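Local coordinates for protein Hydrogenase/urease maturation factor HypB (Helicobacter pylori, PDB 4LPS) that has a low GTPase activity and is required for nickel insertion into [NiFe] hydrogenase, and also for urease maturation, at residues 76-79 / 85-88. Residues are numbered along the deposited sequence; the frame is centred on the assembly and turned at random.
Sequences VVEG and RDAD. With MG (magnesium ion), chain C.
In Glu78 and Asp86 alike, chi1 (-83° and -66°) swings CG away from the carbonyl carbon to the side of the amide N, which sends the Glu78 chain to the methylene of Asp86 and the Asp86 carboxylate on to the metal. A bend at chi2 of Glu78 (-73°) then places CB of Asp86 over the face of the Glu78 carboxylate: OE2 of Glu78 is 3.6 Å from CB of Asp86, and CD of Glu78 is equally near that carbon. The side chains cross at about a right angle. Further back along the side chain, CG of Glu78 rests by the start of the Ala87 backbone, 4.1 Å from its N, and meets the methyl CB of Ala87 at 4.3 Å. No hydrogen bond joins strand to helix here, and the acids do not pair: OE2 of Glu78 stays 3.8 Å from OD2 of Asp86.

That OD2 of Asp86 is spoken for by magnesium, at a rather long 2.6 Å. OD1 of Asp86 lies a short 2.5 Å from the O of a water that is itself a magnesium ligand; the hydrogen bond is doubtful in detail, but the carboxylate probably also holds the ion through this water. Thr60 and Glu135 supply further ligands, and the cation probably offsets some of the negative charge collected where Glu78 also comes close to Glu135. Leu90 and Gln99 pack on Glu78 as well, burying its stem.

Strand 74-80 and helix 85-91 open a beta-alpha-beta crossover to the parallel strand 97-101, and the short connection between them sets the start of the helix, with Asp86, at the magnesium site beside GDP in this P-loop GTPase of the SIMIBI class.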
ATOM      1  N   VAL A  76      -6.331   7.386   5.564  1.00 13.33           N
ATOM      2  CA  VAL A  76      -5.990   5.970   5.541  1.00 12.69           C
ATOM      3  C   VAL A  76      -7.163   5.057   5.890  1.00 14.86           C
ATOM      4  O   VAL A  76      -7.957   5.347   6.789  1.00 15.20           O
ATOM      5  CB  VAL A  76      -4.814   5.675   6.510  1.00 12.49           C
ATOM      6  CG1 VAL A  76      -4.462   4.193   6.506  1.00 12.01           C
ATOM      7  CG2 VAL A  76      -3.592   6.498   6.136  1.00 12.62           C
ATOM      8  N   VAL A  77      -7.274   3.963   5.147  1.00 14.45           N
ATOM      9  CA  VAL A  77      -8.132   2.853   5.528  1.00 13.84           C
ATOM     10  C   VAL A  77      -7.243   1.690   5.973  1.00 13.57           C
ATOM     11  O   VAL A  77      -6.423   1.194   5.196  1.00 15.21           O
ATOM     12  CB  VAL A  77      -9.047   2.416   4.369  1.00 13.22           C
ATOM     13  CG1 VAL A  77      -9.646   1.057   4.652  1.00 14.57           C
ATOM     14  CG2 VAL A  77     -10.146   3.445   4.138  1.00 13.49           C
ATOM     15  N   GLU A  78      -7.400   1.267   7.226  1.00 13.12           N
ATOM     16  CA  GLU A  78      -6.537   0.240   7.809  1.00 14.96           C
ATOM     17  C   GLU A  78      -7.225  -1.110   7.859  1.00 14.60           C
ATOM     18  O   GLU A  78      -8.352  -1.217   8.344  1.00 14.09           O
ATOM     19  CB  GLU A  78      -6.109   0.633   9.227  1.00 16.85           C
ATOM     20  CG  GLU A  78      -4.923   1.575   9.298  1.00 21.61           C
ATOM     21  CD  GLU A  78      -3.617   0.893   8.958  1.00 23.35           C
ATOM     22  OE1 GLU A  78      -2.608   1.608   8.801  1.00 26.53           O
ATOM     23  OE2 GLU A  78      -3.592  -0.354   8.858  1.00 21.65           O
ATOM     24  N   GLY A  79      -6.554  -2.136   7.343  1.00 13.24           N
ATOM     25  CA  GLY A  79      -7.093  -3.481   7.398  1.00 14.90           C
ATOM     26  C   GLY A  79      -6.340  -4.379   8.360  1.00 17.30           C
ATOM     27  O   GLY A  79      -5.158  -4.668   8.164  1.00 19.31           O
ATOM     28  N   ARG A  85      -4.726  -0.822  16.554  1.00 20.89           N
ATOM     29  CA  ARG A  85      -3.356  -0.460  16.899  1.00 22.31           C
ATOM     30  C   ARG A  85      -2.707   0.376  15.797  1.00 19.88           C
ATOM     31  O   ARG A  85      -2.084   1.396  16.086  1.00 18.47           O
ATOM     32  CB  ARG A  85      -2.513  -1.705  17.206  1.00 20.80           C
ATOM     33  CG  ARG A  85      -2.577  -2.141  18.675  1.00 22.13           C
ATOM     34  CD  ARG A  85      -2.162  -3.589  18.897  1.00 19.85           C
ATOM     35  NE  ARG A  85      -2.199  -3.934  20.319  1.00 21.32           N
ATOM     36  CZ  ARG A  85      -1.593  -4.990  20.856  0.53 23.81           C
ATOM     37  NH1 ARG A  85      -0.891  -5.816  20.094  1.00 22.18           N
ATOM     38  NH2 ARG A  85      -1.685  -5.217  22.158  1.00 25.37           N
ATOM     39  N   ASP A  86      -2.835  -0.055  14.545  1.00 17.41           N
ATOM     40  CA  ASP A  86      -2.253   0.699  13.440  1.00 15.50           C
ATOM     41  C   ASP A  86      -2.964   2.039  13.236  1.00 16.05           C
ATOM     42  O   ASP A  86      -2.317   3.065  13.029  1.00 19.01           O
ATOM     43  CB  ASP A  86      -2.276  -0.121  12.148  1.00 16.84           C
ATOM     44  CG  ASP A  86      -1.378  -1.340  12.220  1.00 18.34           C
ATOM     45  OD1 ASP A  86      -0.385  -1.300  12.976  1.00 23.18           O
ATOM     46  OD2 ASP A  86      -1.655  -2.332  11.511  1.00 19.46           O
ATOM     47  N   ALA A  87      -4.292   2.024  13.291  1.00 15.76           N
ATOM     48  CA  ALA A  87      -5.085   3.232  13.082  1.00 15.15           C
ATOM     49  C   ALA A  87      -4.775   4.289  14.136  1.00 16.91           C
ATOM     50  O   ALA A  87      -4.694   5.481  13.829  1.00 19.71           O
ATOM     51  CB  ALA A  87      -6.570   2.900  13.087  1.00 15.12           C
ATOM     52  N   ASP A  88      -4.620   3.846  15.380  1.00 17.21           N
ATOM     53  CA  ASP A  88      -4.280   4.738  16.484  1.00 19.04           C
ATOM     54  C   ASP A  88      -2.907   5.383  16.317  1.00 20.69           C
ATOM     55  O   ASP A  88      -2.749   6.577  16.568  1.00 21.85           O
ATOM     56  CB  ASP A  88      -4.337   3.991  17.818  1.00 21.91           C
ATOM     57  CG  ASP A  88      -5.748   3.851  18.349  1.00 24.99           C
ATOM     58  OD1 ASP A  88      -6.615   4.662  17.962  1.00 27.21           O
ATOM     59  OD2 ASP A  88      -5.987   2.932  19.164  1.00 27.04           O
TER
HETATM   60 MG    MG C 301       0.601  -2.117  10.256  1.00 19.55          MG
HETATM   61  O   HOH W   1       1.674  -2.558  12.200  1.00 20.83           O